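PDB 5OJ3: photosystem II stability/assembly factor HCF136 from Cyanidioschyzon merolae, which is probably essential for photosystem II biogenesis, being required to assemble an early intermediate that includes D2 and cytochrome b559. Local coordinates for residues A[121-126]-A[411-416]; A[276-281]-A[317-322]; A[359-364]-A[379-384]. One frame throughout, in Å; residues are numbered along the deposited sequence.

Contact 1: A[121-126]-A[411-416]; sequences FDIDFS and KIKFFG
Phe415 presents one face of its ring to the edge of Phe125, whose CD2 stands over the ring centre and lies 4.1 Å from Phe415 CZ. The pair is T-shaped, with centroids 5.4 Å apart and planes at 86°. The rim of the same Phe415 ring is turned to the other strand, where CZ meets Ile123 O in the ring plane at 3.3 Å and CE2 faces Asp124 OD1, so ring hydrogens point at oxygens. The other oxygen of that carboxylate, Asp124 OD2, accepts from Phe175 N. Strands 121-125 and 411-414 are the innermost strands of adjacent blades in the seven-bladed beta-propeller. They run nearly parallel, at 8°, but their axes are 8.5 Å apart, and side chains bridge the gap. The blade of 411-414 takes its outermost strand, 109-111, from the N-terminal end of the modelled chain, the Velcro-like closure known from propellers. Lys413, its CG trans to the main-chain nitrogen (chi1 -167°), reaches across with NZ and donates twice: to the syn lone pair of Asp122 OD1 at 2.6 Å, a salt bridge, and to Ile123 O at 3.1 Å. Asp122 OD2 accepts from Val173 N, which brings a third blade to this carboxylate. Lys411 NZ remains 4.1 Å from Asp122 OD1, too far for a salt bridge but close enough that its charge would probably help keep the aspartate ionised.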
ATOM      1  N   PHE A 121      -8.741  -5.055   4.095  1.00 50.92           N
ATOM      2  CA  PHE A 121      -7.323  -4.865   3.829  1.00 48.45           C
ATOM      3  C   PHE A 121      -6.988  -4.436   2.411  1.00 48.64           C
ATOM      4  O   PHE A 121      -6.018  -3.696   2.231  1.00 49.75           O
ATOM      5  CB  PHE A 121      -6.544  -6.140   4.158  1.00 47.46           C
ATOM      6  CG  PHE A 121      -6.033  -6.161   5.558  1.00 47.65           C
ATOM      7  CD1 PHE A 121      -6.903  -6.281   6.627  1.00 50.60           C
ATOM      8  CD2 PHE A 121      -4.682  -5.991   5.811  1.00 46.07           C
ATOM      9  CE1 PHE A 121      -6.430  -6.276   7.922  1.00 51.39           C
ATOM     10  CE2 PHE A 121      -4.207  -5.971   7.101  1.00 47.16           C
ATOM     11  CZ  PHE A 121      -5.078  -6.123   8.163  1.00 49.10           C
ATOM     12  N   ASP A 122      -7.739  -4.874   1.403  1.00 47.85           N
ATOM     13  CA  ASP A 122      -7.456  -4.433   0.044  1.00 45.15           C
ATOM     14  C   ASP A 122      -8.661  -4.683  -0.848  1.00 46.93           C
ATOM     15  O   ASP A 122      -9.529  -5.508  -0.551  1.00 45.49           O
ATOM     16  CB  ASP A 122      -6.220  -5.126  -0.538  1.00 42.20           C
ATOM     17  CG  ASP A 122      -5.648  -4.382  -1.729  1.00 41.47           C
ATOM     18  OD1 ASP A 122      -6.046  -3.218  -1.944  1.00 42.04           O
ATOM     19  OD2 ASP A 122      -4.813  -4.960  -2.458  1.00 38.75           O
ATOM     20  N   ILE A 123      -8.689  -3.947  -1.956  1.00 50.11           N
ATOM     21  CA  ILE A 123      -9.722  -4.058  -2.977  1.00 52.68           C
ATOM     22  C   ILE A 123      -9.072  -3.782  -4.325  1.00 54.35           C
ATOM     23  O   ILE A 123      -8.217  -2.900  -4.445  1.00 56.43           O
ATOM     24  CB  ILE A 123     -10.896  -3.095  -2.684  1.00 53.69           C
ATOM     25  CG1 ILE A 123     -12.025  -3.270  -3.700  1.00 56.81           C
ATOM     26  CG2 ILE A 123     -10.420  -1.649  -2.625  1.00 51.10           C
ATOM     27  CD1 ILE A 123     -13.244  -2.435  -3.387  1.00 60.31           C
ATOM     28  N   ASP A 124      -9.459  -4.553  -5.340  1.00 53.14           N
ATOM     29  CA  ASP A 124      -8.955  -4.333  -6.689  1.00 50.20           C
ATOM     30  C   ASP A 124     -10.018  -4.773  -7.684  1.00 48.93           C
ATOM     31  O   ASP A 124     -10.921  -5.546  -7.353  1.00 49.34           O
ATOM     32  CB  ASP A 124      -7.634  -5.081  -6.930  1.00 50.08           C
ATOM     33  CG  ASP A 124      -6.910  -4.607  -8.182  1.00 48.65           C
ATOM     34  OD1 ASP A 124      -7.239  -3.513  -8.682  1.00 48.35           O
ATOM     35  OD2 ASP A 124      -6.008  -5.322  -8.665  1.00 46.70           O
ATOM     36  N   PHE A 125      -9.899  -4.277  -8.916  1.00 47.29           N
ATOM     37  CA  PHE A 125     -10.924  -4.468  -9.930  1.00 46.71           C
ATOM     38  C   PHE A 125     -10.333  -5.090 -11.188  1.00 46.39           C
ATOM     39  O   PHE A 125      -9.227  -4.738 -11.608  1.00 45.76           O
ATOM     40  CB  PHE A 125     -11.606  -3.138 -10.274  1.00 47.22           C
ATOM     41  CG  PHE A 125     -12.631  -2.708  -9.264  1.00 50.30           C
ATOM     42  CD1 PHE A 125     -13.940  -3.145  -9.357  1.00 51.88           C
ATOM     43  CD2 PHE A 125     -12.281  -1.875  -8.215  1.00 52.06           C
ATOM     44  CE1 PHE A 125     -14.884  -2.758  -8.424  1.00 52.86           C
ATOM     45  CE2 PHE A 125     -13.221  -1.484  -7.279  1.00 53.22           C
ATOM     46  CZ  PHE A 125     -14.524  -1.926  -7.385  1.00 52.61           C
ATOM     47  N   SER A 126     -11.085  -6.021 -11.774  1.00 49.10           N
ATOM     48  CA  SER A 126     -10.713  -6.633 -13.044  1.00 50.08           C
ATOM     49  C   SER A 126     -10.563  -5.589 -14.145  1.00 52.40           C
ATOM     50  O   SER A 126     -11.303  -4.603 -14.197  1.00 49.57           O
ATOM     51  CB  SER A 126     -11.754  -7.675 -13.449  1.00 52.79           C
ATOM     52  OG  SER A 126     -11.752  -7.873 -14.852  1.00 55.18           O
ATOM     53  N   LYS A 411      -6.850   2.868   5.133  1.00 57.53           N
ATOM     54  CA  LYS A 411      -6.303   2.764   3.786  1.00 53.78           C
ATOM     55  C   LYS A 411      -7.220   3.463   2.792  1.00 47.89           C
ATOM     56  O   LYS A 411      -8.442   3.302   2.846  1.00 46.82           O
ATOM     57  CB  LYS A 411      -6.110   1.295   3.398  1.00 54.76           C
ATOM     58  CG  LYS A 411      -5.325   1.059   2.121  1.00 54.09           C
ATOM     59  CD  LYS A 411      -5.403  -0.407   1.721  1.00 54.42           C
ATOM     60  CE  LYS A 411      -5.201  -0.604   0.229  1.00 56.79           C
ATOM     61  NZ  LYS A 411      -3.836  -0.187  -0.191  1.00 58.87           N
ATOM     62  N   ILE A 412      -6.620   4.227   1.879  1.00 45.08           N
ATOM     63  CA  ILE A 412      -7.333   4.875   0.785  1.00 44.79           C
ATOM     64  C   ILE A 412      -6.727   4.418  -0.535  1.00 46.79           C
ATOM     65  O   ILE A 412      -5.502   4.333  -0.675  1.00 46.31           O
ATOM     66  CB  ILE A 412      -7.294   6.412   0.902  1.00 43.68           C
ATOM     67  CG1 ILE A 412      -7.533   6.845   2.351  1.00 45.07           C
ATOM     68  CG2 ILE A 412      -8.315   7.046  -0.034  1.00 44.05           C
ATOM     69  CD1 ILE A 412      -7.690   8.344   2.530  1.00 47.01           C
ATOM     70  N   LYS A 413      -7.595   4.135  -1.509  1.00 49.84           N
ATOM     71  CA  LYS A 413      -7.190   3.614  -2.812  1.00 42.91           C
ATOM     72  C   LYS A 413      -8.087   4.176  -3.901  1.00 51.46           C
ATOM     73  O   LYS A 413      -9.308   4.015  -3.845  1.00 53.57           O
ATOM     74  CB  LYS A 413      -7.240   2.086  -2.813  1.00 46.17           C
ATOM     75  CG  LYS A 413      -6.559   1.421  -3.984  1.00 48.79           C
ATOM     76  CD  LYS A 413      -6.691  -0.075  -3.869  1.00 47.75           C
ATOM     77  CE  LYS A 413      -5.717  -0.770  -4.793  1.00 50.42           C
ATOM     78  NZ  LYS A 413      -5.233  -2.029  -4.157  1.00 51.75           N
ATOM     79  N   PHE A 414      -7.484   4.835  -4.884  1.00 54.31           N
ATOM     80  CA  PHE A 414      -8.205   5.306  -6.055  1.00 59.35           C
ATOM     81  C   PHE A 414      -7.952   4.389  -7.244  1.00 65.05           C
ATOM     82  O   PHE A 414      -6.915   3.728  -7.333  1.00 68.12           O
ATOM     83  CB  PHE A 414      -7.800   6.739  -6.419  1.00 59.71           C
ATOM     84  CG  PHE A 414      -8.337   7.783  -5.482  1.00 59.34           C
ATOM     85  CD1 PHE A 414      -7.806   7.940  -4.214  1.00 58.39           C
ATOM     86  CD2 PHE A 414      -9.384   8.606  -5.873  1.00 62.95           C
ATOM     87  CE1 PHE A 414      -8.303   8.900  -3.351  1.00 58.27           C
ATOM     88  CE2 PHE A 414      -9.887   9.566  -5.014  1.00 63.52           C
ATOM     89  CZ  PHE A 414      -9.344   9.713  -3.752  1.00 61.29           C
ATOM     90  N   PHE A 415      -8.918   4.364  -8.162  1.00 65.26           N
ATOM     91  CA  PHE A 415      -8.788   3.722  -9.473  1.00 67.89           C
ATOM     92  C   PHE A 415      -9.200   4.780 -10.486  1.00 68.91           C
ATOM     93  O   PHE A 415     -10.367   4.856 -10.879  1.00 72.42           O
ATOM     94  CB  PHE A 415      -9.627   2.458  -9.605  1.00 70.17           C
ATOM     95  CG  PHE A 415      -9.263   1.374  -8.637  1.00 68.28           C
ATOM     96  CD1 PHE A 415      -9.675   1.422  -7.318  1.00 56.19           C
ATOM     97  CD2 PHE A 415      -8.497   0.299  -9.058  1.00 70.92           C
ATOM     98  CE1 PHE A 415      -9.333   0.414  -6.436  1.00 54.46           C
ATOM     99  CE2 PHE A 415      -8.151  -0.707  -8.180  1.00 68.44           C
ATOM    100  CZ  PHE A 415      -8.573  -0.652  -6.867  1.00 63.44           C
ATOM    101  N   GLY A 416      -8.237   5.583 -10.914  1.00 67.52           N
ATOM    102  CA  GLY A 416      -8.544   6.802 -11.626  1.00 66.31           C
ATOM    103  C   GLY A 416      -9.084   7.836 -10.655  1.00 65.49           C
ATOM    104  O   GLY A 416      -9.236   7.594  -9.459  1.00 63.68           O
TER

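Contact 2: A[276-281]-A[317-322]; sequences SRDVHG and IGFIQN
Asp278 touches the opposite segment first through its CB, which sits over one face of the Phe319 ring, offset toward the rim and 3.7 Å from Phe319 CE1. This is a CH-pi contact, with Asp278 CB 4.1 Å from the Phe319 ring centroid and 26° off the ring normal. With chi1 at 174°, CG swings away from the backbone nitrogen of Asp278, and the carboxylate stays over the ring, with OD1 above its middle. The same oxygen, Asp278 OD1, comes within 3.6 Å of Asn322 O, a contact of two acceptors, but it takes its hydrogen bond from Ala324 N, just beyond the segment. OD2 turns back on its own chain and accepts from His280 N at 2.6 Å in a nearly straight bond of 168°, met on the anti side but well out of the carboxylate plane. This forms an Asx turn inside the type I beta turn from Asp278 to Gly281. Between Asp278 and His280, Val279 N donates to Asn322 O at 3.0 Å, approaching from above the carbonyl plane, while the side chain of Val279 packs beside the same oxygen. Ser276 OG lies obliquely to the Phe319 ring, 3.9 Å from CD1. Strand 275-277, with 272-273 just before it, and strand 314-319 form the inner edges of neighbouring blades, and Ile284 of strand 283-287 also packs on Phe319. The carboxylate of buried Asp278 thus receives backbone N-H groups from two loops, one at each oxygen, an arrangement likely to favour its anionic form; the N-H of Ala324 probably helps to offset the approach of OD1 both to a carbonyl oxygen and to the ring face that CB shares.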
ATOM      1  N   SER A 276       4.947  -0.498  -1.223  1.00 39.76           N
ATOM      2  CA  SER A 276       4.084  -0.184  -2.348  1.00 38.48           C
ATOM      3  C   SER A 276       4.925  -0.219  -3.608  1.00 36.64           C
ATOM      4  O   SER A 276       6.140   0.003  -3.570  1.00 36.22           O
ATOM      5  CB  SER A 276       3.403   1.179  -2.196  1.00 38.11           C
ATOM      6  OG  SER A 276       4.345   2.231  -2.301  1.00 37.20           O
ATOM      7  N   ARG A 277       4.263  -0.485  -4.728  1.00 37.64           N
ATOM      8  CA  ARG A 277       4.924  -0.570  -6.017  1.00 37.62           C
ATOM      9  C   ARG A 277       4.501   0.592  -6.904  1.00 39.46           C
ATOM     10  O   ARG A 277       3.329   0.980  -6.941  1.00 38.95           O
ATOM     11  CB  ARG A 277       4.620  -1.898  -6.725  1.00 35.64           C
ATOM     12  CG  ARG A 277       5.544  -2.122  -7.908  1.00 34.11           C
ATOM     13  CD  ARG A 277       5.516  -3.554  -8.367  1.00 35.11           C
ATOM     14  NE  ARG A 277       5.994  -3.734  -9.723  1.00 36.77           N
ATOM     15  CZ  ARG A 277       5.394  -3.296 -10.819  1.00 37.79           C
ATOM     16  NH1 ARG A 277       4.227  -2.680 -10.760  1.00 39.23           N
ATOM     17  NH2 ARG A 277       5.951  -3.538 -11.986  1.00 36.09           N
ATOM     18  N   ASP A 278       5.472   1.122  -7.630  1.00 45.43           N
ATOM     19  CA  ASP A 278       5.315   2.275  -8.490  1.00 50.14           C
ATOM     20  C   ASP A 278       4.762   1.839  -9.849  1.00 54.18           C
ATOM     21  O   ASP A 278       4.699   0.649 -10.176  1.00 56.33           O
ATOM     22  CB  ASP A 278       6.682   2.959  -8.625  1.00 52.79           C
ATOM     23  CG  ASP A 278       6.692   4.101  -9.601  1.00 59.14           C
ATOM     24  OD1 ASP A 278       6.468   5.247  -9.173  1.00 61.83           O
ATOM     25  OD2 ASP A 278       6.940   3.854 -10.799  1.00 62.06           O
ATOM     26  N   VAL A 279       4.344   2.822 -10.648  1.00 59.31           N
ATOM     27  CA  VAL A 279       3.748   2.511 -11.934  1.00 59.86           C
ATOM     28  C   VAL A 279       4.792   1.995 -12.913  1.00 55.77           C
ATOM     29  O   VAL A 279       4.447   1.301 -13.877  1.00 40.82           O
ATOM     30  CB  VAL A 279       3.006   3.751 -12.466  1.00 41.46           C
ATOM     31  CG1 VAL A 279       3.942   4.678 -13.228  1.00 42.17           C
ATOM     32  CG2 VAL A 279       1.822   3.341 -13.299  1.00 44.78           C
ATOM     33  N   HIS A 280       6.066   2.311 -12.690  1.00 47.03           N
ATOM     34  CA  HIS A 280       7.171   1.809 -13.498  1.00 46.39           C
ATOM     35  C   HIS A 280       7.937   0.681 -12.815  1.00 41.91           C
ATOM     36  O   HIS A 280       9.046   0.349 -13.246  1.00 40.95           O
ATOM     37  CB  HIS A 280       8.125   2.951 -13.868  1.00 47.51           C
ATOM     38  CG  HIS A 280       7.437   4.140 -14.466  1.00 52.27           C
ATOM     39  ND1 HIS A 280       7.247   5.317 -13.776  1.00 49.60           N
ATOM     40  CD2 HIS A 280       6.891   4.329 -15.690  1.00 52.52           C
ATOM     41  CE1 HIS A 280       6.620   6.184 -14.553  1.00 53.03           C
ATOM     42  NE2 HIS A 280       6.387   5.606 -15.717  1.00 54.52           N
ATOM     43  N   GLY A 281       7.372   0.084 -11.769  1.00 38.57           N
ATOM     44  CA  GLY A 281       7.996  -1.035 -11.096  1.00 36.49           C
ATOM     45  C   GLY A 281       8.956  -0.683  -9.984  1.00 34.47           C
ATOM     46  O   GLY A 281       9.633  -1.583  -9.470  1.00 32.82           O
ATOM     47  N   ILE A 317       4.586   5.614   4.154  1.00 41.30           N
ATOM     48  CA  ILE A 317       5.315   6.137   3.007  1.00 38.31           C
ATOM     49  C   ILE A 317       4.739   5.542   1.726  1.00 38.20           C
ATOM     50  O   ILE A 317       4.182   4.436   1.730  1.00 38.98           O
ATOM     51  CB  ILE A 317       6.824   5.856   3.143  1.00 34.19           C
ATOM     52  CG1 ILE A 317       7.623   6.642   2.100  1.00 32.25           C
ATOM     53  CG2 ILE A 317       7.119   4.361   3.051  1.00 33.06           C
ATOM     54  CD1 ILE A 317       9.074   6.879   2.476  1.00 31.30           C
ATOM     55  N   GLY A 318       4.861   6.279   0.628  1.00 36.90           N
ATOM     56  CA  GLY A 318       4.347   5.836  -0.656  1.00 36.81           C
ATOM     57  C   GLY A 318       4.667   6.858  -1.724  1.00 40.32           C
ATOM     58  O   GLY A 318       5.293   7.892  -1.461  1.00 43.76           O
ATOM     59  N   PHE A 319       4.211   6.564  -2.939  1.00 39.73           N
ATOM     60  CA  PHE A 319       4.435   7.432  -4.086  1.00 39.13           C
ATOM     61  C   PHE A 319       3.215   8.307  -4.350  1.00 40.14           C
ATOM     62  O   PHE A 319       2.076   7.904  -4.101  1.00 42.43           O
ATOM     63  CB  PHE A 319       4.758   6.620  -5.347  1.00 37.79           C
ATOM     64  CG  PHE A 319       6.016   5.800  -5.244  1.00 36.29           C
ATOM     65  CD1 PHE A 319       5.970   4.423  -5.078  1.00 36.74           C
ATOM     66  CD2 PHE A 319       7.254   6.424  -5.282  1.00 36.06           C
ATOM     67  CE1 PHE A 319       7.139   3.681  -4.987  1.00 36.47           C
ATOM     68  CE2 PHE A 319       8.421   5.690  -5.189  1.00 35.10           C
ATOM     69  CZ  PHE A 319       8.365   4.318  -5.039  1.00 35.58           C
ATOM     70  N   ILE A 320       3.465   9.514  -4.858  1.00 41.15           N
ATOM     71  CA  ILE A 320       2.384  10.433  -5.205  1.00 47.78           C
ATOM     72  C   ILE A 320       1.669   9.914  -6.447  1.00 41.70           C
ATOM     73  O   ILE A 320       2.263   9.824  -7.532  1.00 41.74           O
ATOM     74  CB  ILE A 320       2.912  11.857  -5.417  1.00 51.83           C
ATOM     75  CG1 ILE A 320       3.129  12.551  -4.069  1.00 42.10           C
ATOM     76  CG2 ILE A 320       1.955  12.673  -6.277  1.00 56.33           C
ATOM     77  CD1 ILE A 320       4.186  13.631  -4.098  1.00 43.00           C
ATOM     78  N   GLN A 321       0.385   9.585  -6.288  1.00 46.37           N
ATOM     79  CA  GLN A 321      -0.430   8.901  -7.300  1.00 49.12           C
ATOM     80  C   GLN A 321       0.392   7.873  -8.074  1.00 49.94           C
ATOM     81  O   GLN A 321       0.439   7.857  -9.305  1.00 52.29           O
ATOM     82  CB  GLN A 321      -1.139   9.900  -8.226  1.00 51.84           C
ATOM     83  CG  GLN A 321      -0.351  11.108  -8.706  1.00 53.12           C
ATOM     84  CD  GLN A 321      -1.220  12.086  -9.478  1.00 54.24           C
ATOM     85  OE1 GLN A 321      -2.316  11.744  -9.920  1.00 56.80           O
ATOM     86  NE2 GLN A 321      -0.739  13.315  -9.630  1.00 55.80           N
ATOM     87  N   ASN A 322       1.048   7.002  -7.303  1.00 47.46           N
ATOM     88  CA  ASN A 322       1.687   5.783  -7.801  1.00 47.96           C
ATOM     89  C   ASN A 322       2.734   6.060  -8.876  1.00 51.56           C
ATOM     90  O   ASN A 322       2.911   5.274  -9.805  1.00 50.22           O
ATOM     91  CB  ASN A 322       0.642   4.797  -8.324  1.00 50.82           C
ATOM     92  CG  ASN A 322      -0.460   4.534  -7.320  1.00 54.00           C
ATOM     93  OD1 ASN A 322      -0.221   4.500  -6.113  1.00 55.28           O
ATOM     94  ND2 ASN A 322      -1.679   4.348  -7.813  1.00 54.75           N
TER

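Contact 3: A[359-364]-A[379-384]; sequences SKTGGY and AAVGGG
Tyr364 and Val381 bury the most surface in this contact, with Thr361, Gly382 and Gly383 making up the rest. The ring of Tyr364 lies with one face over Gly383 CA, which makes a CH-pi contact 4.2 Å from the ring centroid and 25° off the normal. Beside it, Tyr364 CD1 approaches Gly383 N to 3.6 Å. At chi1 -70° the tyrosine has CG opposite its own carbonyl carbon, which carries the ring across the glycine turn. The root of the same side chain meets the valine, with Tyr364 CB 3.5 Å from Val381 CG1. The same methyl also meets Thr361 OG1 and does most of the touching, with Val381 CG2 near that oxygen too; the two side chains cross at a slant. The threonine hydroxyl also donates to Tyr364 O at 3.1 Å, coming from above the carbonyl plane, and so links the two ends of the Thr361-Tyr364 loop. An alanine in place of Thr361 is likely to leave Tyr364 O without this donor, to strip a neighbour from Val381 CG1 and to let the loop shift more easily. Gly382 and Gly383 occupy the middle of a type I beta turn from Val381 to Gly384. That turn connects strands 377-381 and 386-389 of one blade, whereas segment 359-364 belongs to the loop that leads from strand 354-356 of the preceding blade to strand 366-371, the innermost of this one. Ile366 of strand 366-371 touches both Thr361 and Val381, and a backbone hydrogen bond between Gly382 and Gly365 continues the pairing of 366-371 with 377-381 up to the turn.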
ATOM      1  N   SER A 359      -0.153  19.392   8.724  1.00 63.84           N
ATOM      2  CA  SER A 359      -1.302  18.519   8.498  1.00 63.16           C
ATOM      3  C   SER A 359      -2.554  19.001   9.221  1.00 66.32           C
ATOM      4  O   SER A 359      -3.669  18.729   8.762  1.00 66.09           O
ATOM      5  CB  SER A 359      -0.967  17.089   8.918  1.00 61.77           C
ATOM      6  OG  SER A 359      -0.629  17.025  10.293  1.00 64.35           O
ATOM      7  N   LYS A 360      -2.394  19.667  10.369  1.00 66.93           N
ATOM      8  CA  LYS A 360      -3.501  20.180  11.181  1.00 68.69           C
ATOM      9  C   LYS A 360      -4.321  19.064  11.813  1.00 71.00           C
ATOM     10  O   LYS A 360      -5.478  19.270  12.190  1.00 71.01           O
ATOM     11  CB  LYS A 360      -4.402  21.120  10.373  1.00 67.37           C
ATOM     12  CG  LYS A 360      -3.825  22.516  10.176  1.00 73.37           C
ATOM     13  CD  LYS A 360      -4.463  23.183   8.977  1.00 74.97           C
ATOM     14  CE  LYS A 360      -5.496  24.224   9.335  1.00 77.20           C
ATOM     15  NZ  LYS A 360      -6.556  24.297   8.288  1.00 72.26           N
ATOM     16  N   THR A 361      -3.723  17.885  11.942  1.00 75.30           N
ATOM     17  CA  THR A 361      -4.367  16.711  12.504  1.00 81.56           C
ATOM     18  C   THR A 361      -4.439  16.714  14.021  1.00 90.90           C
ATOM     19  O   THR A 361      -5.143  15.870  14.590  1.00 92.13           O
ATOM     20  CB  THR A 361      -3.611  15.471  12.062  1.00 76.82           C
ATOM     21  OG1 THR A 361      -4.296  14.306  12.539  1.00 77.35           O
ATOM     22  CG2 THR A 361      -2.176  15.533  12.568  1.00 74.93           C
ATOM     23  N   GLY A 362      -3.748  17.637  14.681  1.00100.91           N
ATOM     24  CA  GLY A 362      -3.590  17.605  16.121  1.00105.19           C
ATOM     25  C   GLY A 362      -2.474  16.642  16.472  1.00105.00           C
ATOM     26  O   GLY A 362      -1.498  16.543  15.725  1.00105.79           O
ATOM     27  N   GLY A 363      -2.619  15.873  17.543  1.00103.17           N
ATOM     28  CA  GLY A 363      -1.561  14.931  17.852  1.00 95.64           C
ATOM     29  C   GLY A 363      -1.732  13.590  17.188  1.00 83.61           C
ATOM     30  O   GLY A 363      -0.845  12.732  17.252  1.00 83.27           O
ATOM     31  N   TYR A 364      -2.861  13.415  16.514  1.00 72.81           N
ATOM     32  CA  TYR A 364      -3.205  12.157  15.874  1.00 66.49           C
ATOM     33  C   TYR A 364      -2.310  11.904  14.668  1.00 63.02           C
ATOM     34  O   TYR A 364      -1.980  12.820  13.914  1.00 62.70           O
ATOM     35  CB  TYR A 364      -4.672  12.195  15.465  1.00 64.23           C
ATOM     36  CG  TYR A 364      -5.597  12.156  16.659  1.00 67.48           C
ATOM     37  CD1 TYR A 364      -5.821  10.971  17.345  1.00 67.33           C
ATOM     38  CD2 TYR A 364      -6.224  13.309  17.117  1.00 70.74           C
ATOM     39  CE1 TYR A 364      -6.655  10.930  18.442  1.00 68.10           C
ATOM     40  CE2 TYR A 364      -7.062  13.277  18.217  1.00 62.87           C
ATOM     41  CZ  TYR A 364      -7.273  12.082  18.873  1.00 68.46           C
ATOM     42  OH  TYR A 364      -8.102  12.027  19.968  1.00 71.14           O
ATOM     43  N   ALA A 379      -6.463  12.072   3.318  1.00 45.83           N
ATOM     44  CA  ALA A 379      -5.666  11.399   4.333  1.00 44.49           C
ATOM     45  C   ALA A 379      -6.569  10.763   5.379  1.00 45.09           C
ATOM     46  O   ALA A 379      -7.616  11.315   5.727  1.00 48.35           O
ATOM     47  CB  ALA A 379      -4.694  12.373   5.010  1.00 45.15           C
ATOM     48  N   ALA A 380      -6.152   9.603   5.878  1.00 45.69           N
ATOM     49  CA  ALA A 380      -6.840   8.898   6.954  1.00 49.84           C
ATOM     50  C   ALA A 380      -6.045   9.072   8.241  1.00 55.55           C
ATOM     51  O   ALA A 380      -4.817   8.929   8.242  1.00 53.61           O
ATOM     52  CB  ALA A 380      -7.008   7.414   6.623  1.00 47.78           C
ATOM     53  N   VAL A 381      -6.748   9.377   9.335  1.00 56.77           N
ATOM     54  CA  VAL A 381      -6.121   9.807  10.576  1.00 55.59           C
ATOM     55  C   VAL A 381      -6.587   8.912  11.721  1.00 55.72           C
ATOM     56  O   VAL A 381      -7.660   8.306  11.673  1.00 56.06           O
ATOM     57  CB  VAL A 381      -6.442  11.298  10.853  1.00 58.45           C
ATOM     58  CG1 VAL A 381      -5.963  11.747  12.215  1.00 61.96           C
ATOM     59  CG2 VAL A 381      -5.833  12.171   9.769  1.00 56.25           C
ATOM     60  N   GLY A 382      -5.757   8.844  12.769  1.00 56.24           N
ATOM     61  CA  GLY A 382      -5.953   7.896  13.852  1.00 57.83           C
ATOM     62  C   GLY A 382      -7.211   8.121  14.664  1.00 63.83           C
ATOM     63  O   GLY A 382      -7.720   7.176  15.276  1.00 64.66           O
ATOM     64  N   GLY A 383      -7.726   9.346  14.690  1.00 69.72           N
ATOM     65  CA  GLY A 383      -8.940   9.627  15.422  1.00 79.39           C
ATOM     66  C   GLY A 383     -10.207   9.141  14.760  1.00 83.81           C
ATOM     67  O   GLY A 383     -11.303   9.504  15.193  1.00 93.72           O
ATOM     68  N   GLY A 384     -10.090   8.326  13.715  1.00 80.07           N
ATOM     69  CA  GLY A 384     -11.241   7.976  12.914  1.00 80.85           C
ATOM     70  C   GLY A 384     -11.663   9.075  11.973  1.00 80.40           C
ATOM     71  O   GLY A 384     -12.784   9.041  11.455  1.00 80.68           O
TER

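In the fold
Contacts 1 and 2 both join the inner strands of adjacent blades near the central pore, at separate blade junctions. Their centres are 14 Å apart and their nearest atoms about 5 Å. Contact 3 lies farther out, about 19 Å from the centre of the chain, where an inter-blade loop meets the blade of strands 366-371 and 377-381. That blade stands between the blade holding 317-322 of contact 2 and the blade holding 411-416 of contact 1. Contact 3 touches contact 1 directly, with Ile412 CD1 3.9 Å from Ala380 N, whereas its nearest atoms are about 11 Å from those of contact 2. In sequence, contacts 2 and 3 follow one another inside the long loop that contact 1 closes.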